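Local coordinates for protein type ii site-specific deoxyribonuclease (Klebsiella pneumoniae, PDB 6EKR) that probably cuts DNA at a specific recognition sequence, as a type II restriction endonuclease of the PD-(D/E)xK nuclease class, at residues V191-K196 against F225-S230; T198-I203 against I229-Q234; H243-G248 against D267-Y272. The protein carries 2 engineered substitutions. All blocks are in the same frame, centred on the assembly; numbering follows the deposited sequence.

Interaction 1 of 3, residues V191-K196 against F225-S230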
loop_
_atom_site.group_PDB
_atom_site.type_symbol
_atom_site.label_atom_id
_atom_site.label_comp_id
_atom_site.label_asym_id
_atom_site.label_seq_id
_atom_site.Cartn_x
_atom_site.Cartn_y
_atom_site.Cartn_z
ATOM N N VAL A 191 -11.900 -8.456 19.099
ATOM C CA VAL A 191 -10.727 -7.715 18.658
ATOM C C VAL A 191 -10.267 -8.184 17.289
ATOM O O VAL A 191 -10.584 -9.288 16.850
ATOM C CB VAL A 191 -9.558 -7.839 19.645
ATOM C CG1 VAL A 191 -9.994 -7.404 21.018
ATOM C CG2 VAL A 191 -9.020 -9.266 19.686
ATOM N N VAL A 192 -9.528 -7.311 16.618
ATOM C CA VAL A 192 -8.920 -7.605 15.340
ATOM C C VAL A 192 -7.471 -7.176 15.448
ATOM O O VAL A 192 -7.179 -5.993 15.631
ATOM C CB VAL A 192 -9.596 -6.832 14.209
ATOM C CG1 VAL A 192 -8.897 -7.106 12.898
ATOM C CG2 VAL A 192 -11.062 -7.210 14.105
ATOM N N ILE A 193 -6.565 -8.142 15.347
ATOM C CA ILE A 193 -5.143 -7.872 15.527
ATOM C C ILE A 193 -4.354 -7.951 14.209
ATOM O O ILE A 193 -3.945 -9.030 13.784
ATOM C CB ILE A 193 -4.532 -8.766 16.617
ATOM C CG1 ILE A 193 -5.349 -8.620 17.911
ATOM C CG2 ILE A 193 -3.063 -8.410 16.827
ATOM C CD1 ILE A 193 -5.329 -9.834 18.815
ATOM N N PRO A 194 -4.160 -6.793 13.546
ATOM C CA PRO A 194 -3.319 -6.766 12.367
ATOM C C PRO A 194 -1.859 -6.896 12.767
ATOM O O PRO A 194 -1.356 -6.103 13.563
ATOM C CB PRO A 194 -3.588 -5.376 11.774
ATOM C CG PRO A 194 -4.762 -4.830 12.511
ATOM C CD PRO A 194 -4.717 -5.459 13.839
ATOM N N LEU A 195 -1.186 -7.897 12.219
ATOM C CA LEU A 195 0.206 -8.136 12.542
ATOM C C LEU A 195 1.067 -7.759 11.363
ATOM O O LEU A 195 0.726 -8.090 10.227
ATOM C CB LEU A 195 0.408 -9.599 12.914
ATOM C CG LEU A 195 -0.430 -9.952 14.142
ATOM C CD1 LEU A 195 -1.444 -11.037 13.831
ATOM C CD2 LEU A 195 0.452 -10.317 15.304
ATOM N N LYS A 196 2.149 -7.031 11.646
ATOM C CA LYS A 196 3.157 -6.628 10.674
ATOM C C LYS A 196 4.469 -6.430 11.415
ATOM O O LYS A 196 4.483 -5.819 12.475
ATOM C CB LYS A 196 2.787 -5.299 10.021
ATOM C CG LYS A 196 1.521 -5.299 9.202
ATOM C CD LYS A 196 1.135 -3.879 8.795
ATOM C CE LYS A 196 -0.365 -3.773 8.620
ATOM N NZ LYS A 196 -0.879 -5.030 7.992
ATOM N N PHE A 225 -6.360 -3.573 17.541
ATOM C CA PHE A 225 -5.105 -3.356 18.231
ATOM C C PHE A 225 -4.017 -3.774 17.278
ATOM O O PHE A 225 -4.023 -4.905 16.787
ATOM C CB PHE A 225 -5.006 -4.220 19.478
ATOM C CG PHE A 225 -6.095 -4.001 20.476
ATOM C CD1 PHE A 225 -5.808 -3.425 21.704
ATOM C CD2 PHE A 225 -7.400 -4.418 20.218
ATOM C CE1 PHE A 225 -6.811 -3.250 22.663
ATOM C CE2 PHE A 225 -8.402 -4.238 21.158
ATOM C CZ PHE A 225 -8.104 -3.655 22.392
ATOM N N LEU A 226 -3.071 -2.875 17.041
ATOM C CA LEU A 226 -2.020 -3.097 16.066
ATOM C C LEU A 226 -0.735 -3.597 16.710
ATOM O O LEU A 226 -0.166 -2.932 17.576
ATOM C CB LEU A 226 -1.772 -1.794 15.306
ATOM C CG LEU A 226 -0.870 -1.763 14.074
ATOM C CD1 LEU A 226 -1.104 -2.959 13.166
ATOM C CD2 LEU A 226 -1.123 -0.470 13.323
ATOM N N ALA A 227 -0.274 -4.765 16.266
ATOM C CA ALA A 227 0.951 -5.379 16.794
ATOM C C ALA A 227 2.079 -5.373 15.770
ATOM O O ALA A 227 1.922 -5.900 14.675
ATOM C CB ALA A 227 0.679 -6.799 17.255
ATOM N N CYS A 228 3.212 -4.780 16.144
ATOM C CA CYS A 228 4.389 -4.719 15.286
ATOM C C CYS A 228 5.659 -5.113 16.029
ATOM O O CYS A 228 5.630 -5.342 17.232
ATOM C CB CYS A 228 4.545 -3.318 14.711
ATOM S SG CYS A 228 3.153 -2.787 13.711
ATOM N N ILE A 229 6.773 -5.189 15.311
ATOM C CA ILE A 229 8.058 -5.460 15.928
ATOM C C ILE A 229 8.854 -4.166 16.051
ATOM O O ILE A 229 9.340 -3.827 17.127
ATOM C CB ILE A 229 8.864 -6.552 15.145
ATOM C CG1 ILE A 229 8.125 -7.901 15.153
ATOM C CG2 ILE A 229 10.304 -6.690 15.669
ATOM C CD1 ILE A 229 7.651 -8.357 16.503
ATOM N N SER A 230 8.976 -3.443 14.945
ATOM C CA SER A 230 9.709 -2.188 14.933
ATOM C C SER A 230 9.193 -1.290 13.816
ATOM O O SER A 230 8.124 -1.526 13.254
ATOM C CB SER A 230 11.209 -2.449 14.749
ATOM O OG SER A 230 11.536 -2.723 13.388
#
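V192 and F225 meet in the parallel pairing of strands 190-194 and 222-227, neighbours in the mixed sheet of this PD-(D/E)xK nuclease and joined by a beta-alpha-beta crossover through helix 204-217. Three backbone bonds, each 3.2 Å long, hold the pair: F225 N to V192 O, A227 N to P194 O and K196 N to A227 O. P194 has no N-H to continue the alternation, so its CD lies beside F225 O, which instead accepts a CA-H contact from I193 CA at 3.4 Å.

The tight part runs as far as the K196 backbone and includes the apolar face of I193, L195 and A227. The small CB of A227 fits between two branched neighbours, 4.1 Å from I193 CG2 and 4.0 Å from L195 CD2, under helices 132-148 and 286-298. L226, with CG anti to the backbone N (chi1 -171°), brings CD1 to P194 CB, 3.7 Å away, the side chains crossing at about a right angle.

Only side chains slacken: the K196 end leads away, and I229 turns to F137 of helix 132-148, so this looser end is still buried. At the other end, V191 CG1 meets the F225 ring obliquely, 3.5 Å from CE2.

Interaction 2 of 3, residues T198-I203 against I229-Q234; sequences TTRERI and ISETQQ. With SO4 (sulfate ion), chain D.
E231 OE2 is gripped by two hydroxyls, T199 OG1 at 2.6 Å and that of Y265. T199 belongs to the loop that leads from strand 190-194 into helix 204-217, the first connection of the beta-alpha-beta crossover, and E231 to the turn just before strand 232-235. The threonine hydroxyl meets the syn side of OE2 but lies 33° out of the carboxylate plane. OE1 adds a weak bond from T199 N at 3.3 Å, so one carboxylate holds both the backbone and the side chain of a single threonine.

R200 is the other main link. The bend of its chain at chi2 (-68°) brings the guanidinium to T232 and Q233. NH2 serves two acceptors, T232 O at 3.0 Å and sulfate O1 at 3.0 Å, while NE binds sulfate O4 at 2.8 Å. The remaining nitrogen, NH1, makes a long salt bridge of 3.8 Å to E231 OE1, with the two flat groups 53° apart. Arginine suits this place because its planar donors can reach a carbonyl and an anion together, with a carboxylate at longer range. The sulfate probably came from the crystallisation liquor, though it might mark a spot able to take a DNA phosphate. R200 also packs on I171 of the second subunit.

T198 brings a methyl to the turn before strand 232-235: S230 OG, itself 2.8 Å from T232 OG1 in a hydrogen bond, lies 3.4 Å from T198 CG2.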
loop_
_atom_site.group_PDB
_atom_site.type_symbol
_atom_site.label_atom_id
_atom_site.label_comp_id
_atom_site.label_asym_id
_atom_site.label_seq_id
_atom_site.Cartn_x
_atom_site.Cartn_y
_atom_site.Cartn_z
ATOM N N THR A 198 7.125 -4.624 10.257
ATOM C CA THR A 198 7.157 -3.167 10.118
ATOM C C THR A 198 6.008 -2.781 9.187
ATOM O O THR A 198 5.551 -3.609 8.388
ATOM C CB THR A 198 8.507 -2.639 9.600
ATOM O OG1 THR A 198 8.845 -3.292 8.375
ATOM C CG2 THR A 198 9.609 -2.894 10.599
ATOM N N THR A 199 5.517 -1.548 9.302
ATOM C CA THR A 199 4.260 -1.188 8.642
ATOM C C THR A 199 4.439 -0.676 7.217
ATOM O O THR A 199 3.727 -1.108 6.299
ATOM C CB THR A 199 3.421 -0.176 9.468
ATOM O OG1 THR A 199 4.257 0.886 9.939
ATOM C CG2 THR A 199 2.751 -0.860 10.661
ATOM N N ARG A 200 5.396 0.234 7.043
ATOM C CA ARG A 200 5.635 0.920 5.766
ATOM C C ARG A 200 4.379 1.652 5.274
ATOM O O ARG A 200 3.724 2.358 6.053
ATOM C CB ARG A 200 6.204 -0.048 4.723
ATOM C CG ARG A 200 7.499 -0.719 5.171
ATOM C CD ARG A 200 8.636 0.293 5.257
ATOM N NE ARG A 200 9.911 -0.347 5.579
ATOM C CZ ARG A 200 10.401 -0.479 6.810
ATOM N NH1 ARG A 200 9.730 -0.007 7.855
ATOM N NH2 ARG A 200 11.569 -1.078 7.002
ATOM N N GLU A 201 4.024 1.455 4.009
ATOM C CA GLU A 201 2.857 2.118 3.437
ATOM C C GLU A 201 1.541 1.427 3.787
ATOM O O GLU A 201 0.468 1.984 3.577
ATOM C CB GLU A 201 2.995 2.231 1.919
ATOM C CG GLU A 201 3.030 0.895 1.203
ATOM C CD GLU A 201 4.342 0.172 1.388
ATOM O OE1 GLU A 201 5.399 0.817 1.244
ATOM O OE2 GLU A 201 4.318 -1.042 1.669
ATOM N N ARG A 202 1.628 0.213 4.315
ATOM C CA ARG A 202 0.441 -0.549 4.724
ATOM C C ARG A 202 -0.134 -0.073 6.065
ATOM O O ARG A 202 -0.877 -0.801 6.720
ATOM C CB ARG A 202 0.749 -2.051 4.797
ATOM C CG ARG A 202 1.555 -2.607 3.641
ATOM C CD ARG A 202 1.741 -4.140 3.723
ATOM N NE ARG A 202 2.199 -4.686 5.020
ATOM C CZ ARG A 202 3.409 -4.507 5.567
ATOM N NH1 ARG A 202 4.338 -3.751 4.973
ATOM N NH2 ARG A 202 3.684 -5.081 6.734
ATOM N N ILE A 203 0.218 1.144 6.465
ATOM C CA ILE A 203 -0.241 1.717 7.732
ATOM C C ILE A 203 -1.717 2.125 7.670
ATOM O O ILE A 203 -2.420 2.067 8.685
ATOM C CB ILE A 203 0.674 2.901 8.216
ATOM C CG1 ILE A 203 0.159 3.533 9.521
ATOM C CG2 ILE A 203 0.849 3.961 7.135
ATOM C CD1 ILE A 203 0.288 2.645 10.754
ATOM N N ILE A 229 6.773 -5.189 15.311
ATOM C CA ILE A 229 8.058 -5.460 15.928
ATOM C C ILE A 229 8.854 -4.166 16.051
ATOM O O ILE A 229 9.340 -3.827 17.127
ATOM C CB ILE A 229 8.864 -6.552 15.145
ATOM C CG1 ILE A 229 8.125 -7.901 15.153
ATOM C CG2 ILE A 229 10.304 -6.690 15.669
ATOM C CD1 ILE A 229 7.651 -8.357 16.503
ATOM N N SER A 230 8.976 -3.443 14.945
ATOM C CA SER A 230 9.709 -2.188 14.933
ATOM C C SER A 230 9.193 -1.290 13.816
ATOM O O SER A 230 8.124 -1.526 13.254
ATOM C CB SER A 230 11.209 -2.449 14.749
ATOM O OG SER A 230 11.536 -2.723 13.388
ATOM N N GLU A 231 9.955 -0.235 13.540
ATOM C CA GLU A 231 9.806 0.558 12.338
ATOM C C GLU A 231 11.197 0.865 11.823
ATOM O O GLU A 231 11.408 1.858 11.139
ATOM C CB GLU A 231 9.040 1.853 12.617
ATOM C CG GLU A 231 7.569 1.684 12.925
ATOM C CD GLU A 231 6.792 0.994 11.821
ATOM O OE1 GLU A 231 7.295 0.895 10.676
ATOM O OE2 GLU A 231 5.660 0.546 12.104
ATOM N N THR A 232 12.144 0.000 12.164
ATOM C CA THR A 232 13.529 0.153 11.744
ATOM C C THR A 232 13.697 -0.026 10.247
ATOM O O THR A 232 12.985 -0.799 9.606
ATOM C CB THR A 232 14.457 -0.857 12.439
ATOM O OG1 THR A 232 14.026 -2.193 12.149
ATOM C CG2 THR A 232 14.470 -0.644 13.942
ATOM N N GLN A 233 14.643 0.712 9.693
ATOM C CA GLN A 233 15.061 0.495 8.327
ATOM C C GLN A 233 16.572 0.467 8.282
ATOM O O GLN A 233 17.243 1.323 8.868
ATOM C CB GLN A 233 14.530 1.580 7.400
ATOM C CG GLN A 233 14.680 1.225 5.922
ATOM C CD GLN A 233 14.373 2.392 5.011
ATOM O OE1 GLN A 233 14.987 3.467 5.124
ATOM N NE2 GLN A 233 13.424 2.190 4.094
ATOM N N GLN A 234 17.095 -0.535 7.587
ATOM C CA GLN A 234 18.521 -0.693 7.433
ATOM C C GLN A 234 19.026 0.202 6.318
ATOM O O GLN A 234 18.400 0.312 5.261
ATOM C CB GLN A 234 18.858 -2.147 7.118
ATOM C CG GLN A 234 20.299 -2.502 7.397
ATOM C CD GLN A 234 20.466 -3.945 7.828
ATOM O OE1 GLN A 234 20.178 -4.871 7.064
ATOM N NE2 GLN A 234 20.940 -4.146 9.056
HETATM S S SO4 D . 12.289 -2.465 3.665
HETATM O O1 SO4 D . 13.197 -2.359 4.803
HETATM O O2 SO4 D . 11.289 -3.497 3.930
HETATM O O3 SO4 D . 13.050 -2.814 2.465
HETATM O O4 SO4 D . 11.628 -1.176 3.477
#

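Interaction 3 of 3, residues H243-G248 against D267-Y272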
loop_
_atom_site.group_PDB
_atom_site.type_symbol
_atom_site.label_atom_id
_atom_site.label_comp_id
_atom_site.label_asym_id
_atom_site.label_seq_id
_atom_site.Cartn_x
_atom_site.Cartn_y
_atom_site.Cartn_z
ATOM N N HIS A 243 14.304 5.060 11.491
ATOM C CA HIS A 243 13.009 4.715 12.036
ATOM C C HIS A 243 12.014 5.385 11.097
ATOM O O HIS A 243 11.933 6.613 11.053
ATOM C CB HIS A 243 12.880 5.279 13.456
ATOM C CG HIS A 243 13.561 4.459 14.515
ATOM N ND1 HIS A 243 13.271 4.597 15.856
ATOM C CD2 HIS A 243 14.504 3.492 14.436
ATOM C CE1 HIS A 243 14.007 3.752 16.556
ATOM N NE2 HIS A 243 14.765 3.072 15.719
ATOM N N ILE A 244 11.284 4.591 10.319
ATOM C CA ILE A 244 10.374 5.147 9.321
ATOM C C ILE A 244 9.018 5.483 9.928
ATOM O O ILE A 244 8.148 4.619 10.059
ATOM C CB ILE A 244 10.207 4.231 8.083
ATOM C CG1 ILE A 244 11.561 3.971 7.396
ATOM C CG2 ILE A 244 9.200 4.839 7.095
ATOM C CD1 ILE A 244 12.305 5.228 6.898
ATOM N N CYS A 245 8.845 6.752 10.280
ATOM C CA CYS A 245 7.646 7.196 10.973
ATOM C C CYS A 245 6.857 8.245 10.214
ATOM O O CYS A 245 7.411 9.103 9.519
ATOM C CB CYS A 245 7.999 7.727 12.353
ATOM S SG CYS A 245 8.684 6.485 13.413
ATOM N N VAL A 246 5.548 8.178 10.384
ATOM C CA VAL A 246 4.640 9.055 9.681
ATOM C C VAL A 246 3.626 9.646 10.692
ATOM O O VAL A 246 2.421 9.397 10.600
ATOM C CB VAL A 246 3.985 8.308 8.455
ATOM C CG1 VAL A 246 4.960 8.207 7.311
ATOM C CG2 VAL A 246 3.530 6.908 8.831
ATOM N N PRO A 247 4.119 10.448 11.660
ATOM C CA PRO A 247 3.284 10.866 12.787
ATOM C C PRO A 247 2.080 11.693 12.360
ATOM O O PRO A 247 1.006 11.543 12.940
ATOM C CB PRO A 247 4.237 11.710 13.642
ATOM C CG PRO A 247 5.303 12.149 12.716
ATOM C CD PRO A 247 5.470 11.033 11.743
ATOM N N GLY A 248 2.264 12.545 11.349
ATOM C CA GLY A 248 1.177 13.339 10.789
ATOM C C GLY A 248 0.082 12.460 10.217
ATOM O O GLY A 248 -1.111 12.692 10.446
ATOM N N ASP A 267 9.994 -2.806 19.670
ATOM C CA ASP A 267 10.979 -1.762 19.566
ATOM C C ASP A 267 10.229 -0.526 19.107
ATOM O O ASP A 267 10.111 -0.271 17.917
ATOM C CB ASP A 267 12.051 -2.199 18.564
ATOM C CG ASP A 267 13.111 -1.143 18.312
ATOM O OD1 ASP A 267 13.106 -0.070 18.955
ATOM O OD2 ASP A 267 13.970 -1.405 17.448
ATOM N N ILE A 268 9.700 0.225 20.069
ATOM C CA ILE A 268 8.928 1.427 19.781
ATOM C C ILE A 268 9.848 2.502 19.227
ATOM O O ILE A 268 10.848 2.844 19.872
ATOM C CB ILE A 268 8.214 1.984 21.018
ATOM C CG1 ILE A 268 7.243 0.955 21.592
ATOM C CG2 ILE A 268 7.440 3.226 20.641
ATOM C CD1 ILE A 268 6.940 1.138 23.068
ATOM N N PRO A 269 9.525 3.031 18.026
ATOM C CA PRO A 269 10.342 4.132 17.525
ATOM C C PRO A 269 10.189 5.330 18.438
ATOM O O PRO A 269 9.077 5.662 18.863
ATOM C CB PRO A 269 9.761 4.426 16.138
ATOM C CG PRO A 269 8.419 3.797 16.121
ATOM C CD PRO A 269 8.429 2.669 17.102
ATOM N N GLU A 270 11.320 5.943 18.751
ATOM C CA GLU A 270 11.396 7.101 19.626
ATOM C C GLU A 270 10.414 8.212 19.252
ATOM O O GLU A 270 9.824 8.825 20.146
ATOM C CB GLU A 270 12.824 7.617 19.627
ATOM C CG GLU A 270 13.037 8.951 20.295
ATOM C CD GLU A 270 14.444 9.445 20.066
ATOM O OE1 GLU A 270 15.296 9.246 20.965
ATOM O OE2 GLU A 270 14.698 9.998 18.970
ATOM N N ARG A 271 10.220 8.454 17.952
ATOM C CA ARG A 271 9.269 9.470 17.492
ATOM C C ARG A 271 7.839 9.203 17.955
ATOM O O ARG A 271 7.112 10.134 18.279
ATOM C CB ARG A 271 9.307 9.616 15.967
ATOM C CG ARG A 271 8.356 10.678 15.376
ATOM C CD ARG A 271 8.623 12.077 15.927
ATOM N NE ARG A 271 7.600 13.052 15.543
ATOM C CZ ARG A 271 6.473 13.280 16.218
ATOM N NH1 ARG A 271 6.193 12.598 17.318
ATOM N NH2 ARG A 271 5.610 14.189 15.785
ATOM N N TYR A 272 7.438 7.935 17.993
ATOM C CA TYR A 272 6.074 7.587 18.376
ATOM C C TYR A 272 5.824 7.661 19.893
ATOM O O TYR A 272 4.710 7.391 20.350
ATOM C CB TYR A 272 5.657 6.215 17.810
ATOM C CG TYR A 272 5.413 6.168 16.307
ATOM C CD1 TYR A 272 5.347 7.331 15.544
ATOM C CD2 TYR A 272 5.228 4.954 15.650
ATOM C CE1 TYR A 272 5.114 7.289 14.168
ATOM C CE2 TYR A 272 5.007 4.901 14.266
ATOM C CZ TYR A 272 4.948 6.073 13.533
ATOM O OH TYR A 272 4.714 6.047 12.176
#
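The ring of Y272 turns one face to C245 and directs its hydroxyl at the backbone where helix 247-257 begins, packing the loop after strand 262-265 on that helix start. Y272 lies in the 3-10 segment that starts at E270, its N bonded to P269 O, and also packs on V283 and L277. With SG anti to the carbonyl carbon (chi1 -64°), C245 carries its sulfur over the ring in a sulfur-aromatic contact, 3.8 Å from the centroid and 16° off the normal. Cysteine suits the spot, being small and polarisable enough to rest over a ring face while SG also touches P269 CB at 3.6 Å.

At the ring's edge, V246 N donates to Y272 OH over 2.9 Å in a nearly straight bond (171°). V246 is the N-cap, and the proline after it suits a first helical turn, where no N-H is needed. P247 crosses R271 at about a right angle and lays CB over one guanidinium face, 3.6 Å from R271 NH2, which D276 salt-bridges.

H243, stacked on F48 and hydrogen-bonded through NE2 to Y56, has E270 N at its ring edge, near the plane, and ND1 3.5 Å from P269 CB.

In the fold
Interaction 1 is the core contact: two neighbouring strands of the central sheet, wholly buried, joined by backbone bonds and apolar side chains. The same two chain segments run on into interaction 2, which shares I229 and S230 with it but lies farther out, where loops and the short strand 232-235 meet and side-chain charges, hydroxyls and a sulfate take over. Interaction 3, the most peripheral, is partly buried and mixes sulfur, ring and proline packing with one backbone-to-hydroxyl bond. It joins the same region, since I229 O probably accepts D267 N and E231 O probably accepts I244 N. Interactions 2 and 3 both touch the second subunit; interaction 1 does not.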